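Long-range contacts in pectate lyase 47 (Bacillus sp. TS-47, PDB 1VBL), which probably cleaves the pectate chains of plant cell walls by beta-elimination, as a thermostable, calcium-binding member of polysaccharide lyase family 1: residues Phe311-Gly316 with Lys343-Asn348; Glu350-Thr355 with Leu380-Glu385. All coordinates share one frame; numbering follows the deposited sequence.

Along the chain the two contacts stand in series: contact 1 closes before contact 2 opens, so they neither nest nor cross. The loop closed by contact 1 carries strand 322-332 and brings strand 342-345 beside strand 315-318, at the edge of a short parallel sheet. E350-T355 follows almost at once. From there the chain runs through the remainder of strand 351-361, strand 364-367 and helix 370-377, and contact 2 closes this second loop by laying strand 383-384 beside strand 351-361. The centres of contact 1 and contact 2 are 12 Å apart. W315 joins them, its indole reaching M352 and E354, while L380 packs against S346 and N348.

Contact 1: residues Phe311-Gly316 with Lys343-Asn348; sequences FQYAWG and KVWSKN
W315 O receives the backbone N-H of K343 at 3.0 Å, nearly straight at the hydrogen (167°). This bond sets G316 beside K343 in a parallel bridge, where G316 CA also makes a CA-H...O contact of 3.4 Å with K343 O. Two residues before W315, Y313 leans across toward 343-348. Its CG sits between the backbone N and the carbonyl carbon (chi1 76°), a torsion that turns the ring to K343 and W345. K343 CB lies over one ring face, 4.2 Å from the ring centroid, and the extended lysine chain then crosses the tyrosine at about a right angle, its CD 3.6 Å from Y313 CD2. The tail ends beside the side chain of Q312. W345 presents its edge to the tyrosine face in an offset edge-to-face pair, planes at 62°, with CZ2 4.2 Å from Y313 CE2. K343 CG rests on a face of the indole, so the lysine chain is wedged against both rings; R288 adds a cation-pi contact to W345. W345 NE1 is buried here without a hydrogen-bonding partner, its nearest polar neighbour across the contact being Y313 OH at 4.1 Å. Packing is close around G316 too: a CB there would come within 3.0 Å of Y313 CE1. Replacing Y313 by an alanine would probably leave the methylenes of K343 without their aromatic platform and the edge of W345 without the ring it faces, opening a gap above G316. W315 points its indole the other way, where Y301 OH bonds its NE1. Strands stacked in parallel register from successive turns, here 315-318 and 342-345 following 253-257 and 288-289, are the hallmark of the right-handed parallel beta-helix of pectate lyases.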
loop_
_atom_site.group_PDB
_atom_site.type_symbol
_atom_site.label_atom_id
_atom_site.label_comp_id
_atom_site.label_asym_id
_atom_site.label_seq_id
_atom_site.Cartn_x
_atom_site.Cartn_y
_atom_site.Cartn_z
ATOM N N PHE A 311 -1.667 -15.660 6.749
ATOM C CA PHE A 311 -1.395 -15.480 5.332
ATOM C C PHE A 311 -2.587 -16.015 4.561
ATOM O O PHE A 311 -3.063 -17.117 4.837
ATOM C CB PHE A 311 -0.133 -16.236 4.909
ATOM C CG PHE A 311 0.051 -16.311 3.417
ATOM C CD1 PHE A 311 -0.317 -17.456 2.711
ATOM C CD2 PHE A 311 0.565 -15.230 2.714
ATOM C CE1 PHE A 311 -0.175 -17.519 1.325
ATOM C CE2 PHE A 311 0.711 -15.281 1.322
ATOM C CZ PHE A 311 0.342 -16.427 0.629
ATOM N N GLN A 312 -3.074 -15.235 3.603
ATOM C CA GLN A 312 -4.215 -15.659 2.801
ATOM C C GLN A 312 -3.768 -15.947 1.371
ATOM O O GLN A 312 -3.996 -17.037 0.848
ATOM C CB GLN A 312 -5.301 -14.576 2.797
ATOM C CG GLN A 312 -6.595 -15.019 2.119
ATOM C CD GLN A 312 -7.612 -13.898 1.992
ATOM O OE1 GLN A 312 -7.868 -13.165 2.948
ATOM N NE2 GLN A 312 -8.205 -13.766 0.808
ATOM N N TYR A 313 -3.136 -14.960 0.740
ATOM C CA TYR A 313 -2.647 -15.114 -0.628
ATOM C C TYR A 313 -1.672 -13.985 -0.939
ATOM O O TYR A 313 -1.634 -12.974 -0.232
ATOM C CB TYR A 313 -3.820 -15.093 -1.618
ATOM C CG TYR A 313 -4.396 -13.722 -1.892
ATOM C CD1 TYR A 313 -3.855 -12.905 -2.885
ATOM C CD2 TYR A 313 -5.481 -13.237 -1.158
ATOM C CE1 TYR A 313 -4.377 -11.640 -3.145
ATOM C CE2 TYR A 313 -6.013 -11.966 -1.410
ATOM C CZ TYR A 313 -5.454 -11.179 -2.405
ATOM O OH TYR A 313 -5.971 -9.935 -2.675
ATOM N N ALA A 314 -0.881 -14.152 -1.994
ATOM C CA ALA A 314 0.085 -13.130 -2.369
ATOM C C ALA A 314 -0.355 -12.377 -3.618
ATOM O O ALA A 314 -0.625 -11.178 -3.564
ATOM C CB ALA A 314 1.457 -13.763 -2.597
ATOM N N TRP A 315 -0.441 -13.086 -4.740
ATOM C CA TRP A 315 -0.827 -12.464 -6.000
ATOM C C TRP A 315 -2.313 -12.586 -6.325
ATOM O O TRP A 315 -2.826 -13.684 -6.562
ATOM C CB TRP A 315 0.001 -13.050 -7.143
ATOM C CG TRP A 315 1.479 -12.838 -6.977
ATOM C CD1 TRP A 315 2.093 -11.847 -6.261
ATOM C CD2 TRP A 315 2.526 -13.608 -7.577
ATOM N NE1 TRP A 315 3.461 -11.955 -6.380
ATOM C CE2 TRP A 315 3.753 -13.027 -7.183
ATOM C CE3 TRP A 315 2.547 -14.733 -8.413
ATOM C CZ2 TRP A 315 4.991 -13.533 -7.597
ATOM C CZ3 TRP A 315 3.779 -15.237 -8.824
ATOM C CH2 TRP A 315 4.984 -14.633 -8.414
ATOM N N GLY A 316 -2.993 -11.444 -6.333
ATOM C CA GLY A 316 -4.410 -11.425 -6.637
ATOM C C GLY A 316 -4.625 -11.113 -8.104
ATOM O O GLY A 316 -4.346 -10.003 -8.562
ATOM N N LYS A 343 -4.504 -16.123 -6.125
ATOM C CA LYS A 343 -5.945 -16.165 -5.928
ATOM C C LYS A 343 -6.536 -15.384 -7.090
ATOM O O LYS A 343 -6.020 -14.330 -7.456
ATOM C CB LYS A 343 -6.315 -15.528 -4.586
ATOM C CG LYS A 343 -7.701 -15.894 -4.083
ATOM C CD LYS A 343 -7.824 -15.616 -2.589
ATOM C CE LYS A 343 -9.167 -16.075 -2.037
ATOM N NZ LYS A 343 -9.263 -15.849 -0.568
ATOM N N VAL A 344 -7.601 -15.905 -7.687
ATOM C CA VAL A 344 -8.212 -15.234 -8.827
ATOM C C VAL A 344 -9.604 -14.690 -8.530
ATOM O O VAL A 344 -10.441 -15.379 -7.950
ATOM C CB VAL A 344 -8.300 -16.186 -10.043
ATOM C CG1 VAL A 344 -8.886 -15.451 -11.243
ATOM C CG2 VAL A 344 -6.917 -16.732 -10.376
ATOM N N TRP A 345 -9.835 -13.443 -8.931
ATOM C CA TRP A 345 -11.125 -12.794 -8.733
ATOM C C TRP A 345 -11.631 -12.296 -10.087
ATOM O O TRP A 345 -11.446 -11.131 -10.441
ATOM C CB TRP A 345 -10.997 -11.603 -7.775
ATOM C CG TRP A 345 -10.197 -11.869 -6.529
ATOM C CD1 TRP A 345 -8.852 -11.687 -6.360
ATOM C CD2 TRP A 345 -10.697 -12.345 -5.275
ATOM N NE1 TRP A 345 -8.485 -12.017 -5.077
ATOM C CE2 TRP A 345 -9.597 -12.425 -4.390
ATOM C CE3 TRP A 345 -11.967 -12.713 -4.811
ATOM C CZ2 TRP A 345 -9.731 -12.857 -3.067
ATOM C CZ3 TRP A 345 -12.100 -13.143 -3.495
ATOM C CH2 TRP A 345 -10.985 -13.212 -2.639
ATOM N N SER A 346 -12.262 -13.185 -10.847
ATOM C CA SER A 346 -12.788 -12.830 -12.160
ATOM C C SER A 346 -13.780 -13.881 -12.638
ATOM O O SER A 346 -13.924 -14.930 -12.019
ATOM C CB SER A 346 -11.645 -12.723 -13.173
ATOM O OG SER A 346 -12.134 -12.411 -14.467
ATOM N N LYS A 347 -14.464 -13.590 -13.740
ATOM C CA LYS A 347 -15.424 -14.525 -14.313
ATOM C C LYS A 347 -14.877 -15.079 -15.620
ATOM O O LYS A 347 -15.471 -15.967 -16.227
ATOM C CB LYS A 347 -16.763 -13.831 -14.565
ATOM C CG LYS A 347 -17.451 -13.364 -13.295
ATOM C CD LYS A 347 -18.772 -12.681 -13.594
ATOM C CE LYS A 347 -19.470 -12.273 -12.305
ATOM N NZ LYS A 347 -20.786 -11.629 -12.568
ATOM N N ASN A 348 -13.734 -14.555 -16.049
ATOM C CA ASN A 348 -13.124 -15.008 -17.293
ATOM C C ASN A 348 -11.765 -15.638 -17.064
ATOM O O ASN A 348 -11.172 -15.495 -15.993
ATOM C CB ASN A 348 -12.952 -13.838 -18.261
ATOM C CG ASN A 348 -14.267 -13.208 -18.651
ATOM O OD1 ASN A 348 -15.147 -13.869 -19.198
ATOM N ND2 ASN A 348 -14.408 -11.919 -18.373
#

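Contact 2: residues Glu350-Thr355 with Leu380-Glu385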
loop_
_atom_site.group_PDB
_atom_site.type_symbol
_atom_site.label_atom_id
_atom_site.label_comp_id
_atom_site.label_asym_id
_atom_site.label_seq_id
_atom_site.Cartn_x
_atom_site.Cartn_y
_atom_site.Cartn_z
ATOM N N GLU A 350 -8.412 -15.346 -17.072
ATOM C CA GLU A 350 -7.466 -14.245 -17.153
ATOM C C GLU A 350 -6.122 -14.789 -17.608
ATOM O O GLU A 350 -5.875 -15.996 -17.549
ATOM C CB GLU A 350 -7.313 -13.563 -15.793
ATOM C CG GLU A 350 -8.578 -12.899 -15.256
ATOM C CD GLU A 350 -9.124 -11.811 -16.172
ATOM O OE1 GLU A 350 -8.383 -11.344 -17.066
ATOM O OE2 GLU A 350 -10.295 -11.416 -15.987
ATOM N N SER A 351 -5.255 -13.902 -18.073
ATOM C CA SER A 351 -3.936 -14.310 -18.525
ATOM C C SER A 351 -2.876 -13.644 -17.662
ATOM O O SER A 351 -3.041 -12.509 -17.217
ATOM C CB SER A 351 -3.711 -13.899 -19.984
ATOM O OG SER A 351 -4.606 -14.563 -20.858
ATOM N N MET A 352 -1.795 -14.364 -17.410
ATOM C CA MET A 352 -0.688 -13.813 -16.648
ATOM C C MET A 352 0.530 -14.619 -17.038
ATOM O O MET A 352 0.411 -15.736 -17.544
ATOM C CB MET A 352 -0.933 -13.906 -15.132
ATOM C CG MET A 352 -0.501 -15.201 -14.452
ATOM S SD MET A 352 -0.636 -15.122 -12.625
ATOM C CE MET A 352 0.970 -14.488 -12.171
ATOM N N TYR A 353 1.703 -14.040 -16.852
ATOM C CA TYR A 353 2.907 -14.775 -17.156
ATOM C C TYR A 353 3.682 -14.860 -15.862
ATOM O O TYR A 353 3.693 -13.919 -15.066
ATOM C CB TYR A 353 3.749 -14.085 -18.227
ATOM C CG TYR A 353 4.880 -14.972 -18.678
ATOM C CD1 TYR A 353 4.621 -16.172 -19.343
ATOM C CD2 TYR A 353 6.201 -14.654 -18.387
ATOM C CE1 TYR A 353 5.652 -17.033 -19.702
ATOM C CE2 TYR A 353 7.242 -15.509 -18.740
ATOM C CZ TYR A 353 6.960 -16.697 -19.396
ATOM O OH TYR A 353 7.985 -17.554 -19.736
ATOM N N GLU A 354 4.319 -16.000 -15.649
ATOM C CA GLU A 354 5.080 -16.224 -14.437
ATOM C C GLU A 354 6.234 -17.154 -14.757
ATOM O O GLU A 354 6.063 -18.144 -15.473
ATOM C CB GLU A 354 4.184 -16.865 -13.377
ATOM C CG GLU A 354 4.924 -17.278 -12.120
ATOM C CD GLU A 354 4.737 -18.742 -11.788
ATOM O OE1 GLU A 354 3.984 -19.431 -12.509
ATOM O OE2 GLU A 354 5.344 -19.205 -10.799
ATOM N N THR A 355 7.409 -16.836 -14.231
ATOM C CA THR A 355 8.575 -17.670 -14.464
ATOM C C THR A 355 9.627 -17.441 -13.386
ATOM O O THR A 355 9.659 -16.387 -12.751
ATOM C CB THR A 355 9.201 -17.374 -15.844
ATOM O OG1 THR A 355 10.174 -18.378 -16.149
ATOM C CG2 THR A 355 9.878 -16.007 -15.846
ATOM N N LEU A 380 -11.918 -22.089 -11.684
ATOM C CA LEU A 380 -11.631 -21.139 -12.754
ATOM C C LEU A 380 -10.142 -21.190 -13.057
ATOM O O LEU A 380 -9.316 -20.924 -12.186
ATOM C CB LEU A 380 -12.029 -19.718 -12.344
ATOM C CG LEU A 380 -11.713 -18.641 -13.390
ATOM C CD1 LEU A 380 -12.395 -18.991 -14.709
ATOM C CD2 LEU A 380 -12.173 -17.284 -12.895
ATOM N N GLN A 381 -9.807 -21.530 -14.298
ATOM C CA GLN A 381 -8.416 -21.649 -14.719
ATOM C C GLN A 381 -7.741 -20.341 -15.103
ATOM O O GLN A 381 -8.384 -19.375 -15.516
ATOM C CB GLN A 381 -8.314 -22.632 -15.884
ATOM C CG GLN A 381 -8.793 -24.027 -15.533
ATOM C CD GLN A 381 -7.903 -24.699 -14.513
ATOM O OE1 GLN A 381 -6.806 -25.165 -14.838
ATOM N NE2 GLN A 381 -8.362 -24.745 -13.266
ATOM N N LEU A 382 -6.423 -20.334 -14.962
ATOM C CA LEU A 382 -5.608 -19.179 -15.283
ATOM C C LEU A 382 -4.728 -19.586 -16.458
ATOM O O LEU A 382 -4.097 -20.642 -16.429
ATOM C CB LEU A 382 -4.750 -18.813 -14.070
ATOM C CG LEU A 382 -3.915 -17.536 -14.101
ATOM C CD1 LEU A 382 -4.810 -16.333 -14.358
ATOM C CD2 LEU A 382 -3.184 -17.388 -12.767
ATOM N N LYS A 383 -4.692 -18.760 -17.494
ATOM C CA LYS A 383 -3.880 -19.070 -18.661
ATOM C C LYS A 383 -2.502 -18.431 -18.563
ATOM O O LYS A 383 -2.387 -17.218 -18.400
ATOM C CB LYS A 383 -4.573 -18.581 -19.933
ATOM C CG LYS A 383 -5.923 -19.229 -20.189
ATOM C CD LYS A 383 -6.519 -18.784 -21.518
ATOM C CE LYS A 383 -6.789 -17.288 -21.542
ATOM N NZ LYS A 383 -7.452 -16.868 -22.810
ATOM N N LYS A 384 -1.457 -19.247 -18.642
ATOM C CA LYS A 384 -0.106 -18.707 -18.588
ATOM C C LYS A 384 0.306 -18.414 -20.019
ATOM O O LYS A 384 0.474 -19.329 -20.829
ATOM C CB LYS A 384 0.880 -19.698 -17.962
ATOM C CG LYS A 384 2.324 -19.204 -18.038
ATOM C CD LYS A 384 3.320 -20.121 -17.340
ATOM C CE LYS A 384 3.204 -20.035 -15.832
ATOM N NZ LYS A 384 4.366 -20.694 -15.174
ATOM N N GLU A 385 0.453 -17.135 -20.333
ATOM C CA GLU A 385 0.837 -16.733 -21.674
ATOM C C GLU A 385 1.345 -15.298 -21.661
ATOM O O GLU A 385 0.994 -14.510 -20.782
ATOM C CB GLU A 385 -0.361 -16.851 -22.623
ATOM C CG GLU A 385 -1.415 -15.772 -22.431
ATOM C CD GLU A 385 -2.547 -15.874 -23.435
ATOM O OE1 GLU A 385 -2.266 -16.115 -24.629
ATOM O OE2 GLU A 385 -3.717 -15.697 -23.034
HETATM O O HOH W 1 -8.773 -16.763 -14.654
#
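K384, M352 and E350 give up the most surface here. K384 crosses E354 obliquely, bending at chi3 (-73°) to bring NZ 3.0 Å from E354 OE1 in a salt bridge and 3.1 Å from E354 O; it meets both oxygens from above their planes. D369 supplies a second carboxylate to this ammonium, while E354 OE1 also takes the backbone N-H of V371, and OE2 hydrogen-bonds L370 N and T357 OG1. M352 projects to the same sheet face as K384, its SD 3.4 Å from L382 CD2, and V371 packs on both side chains. M352 bonds through both backbone polar groups to 380-385: N donates to K383 O, and O accepts from E385 N. E350 O takes K383 N at 3.0 Å, with L382 CD1 lying close by; a water bridges E350 N and Q381 O. On the other face S351 OG donates at 2.6 Å to E385 OE2, which accepts on its anti lone pair. Backbone bonds of parallel pairing thus join the two segments, with apolar packing and a shared charge pair beneath; the ammonium between the carboxylates of E354 and D369 probably favours their ionised forms, while E354 ties the start of helix 370-377 to the strand.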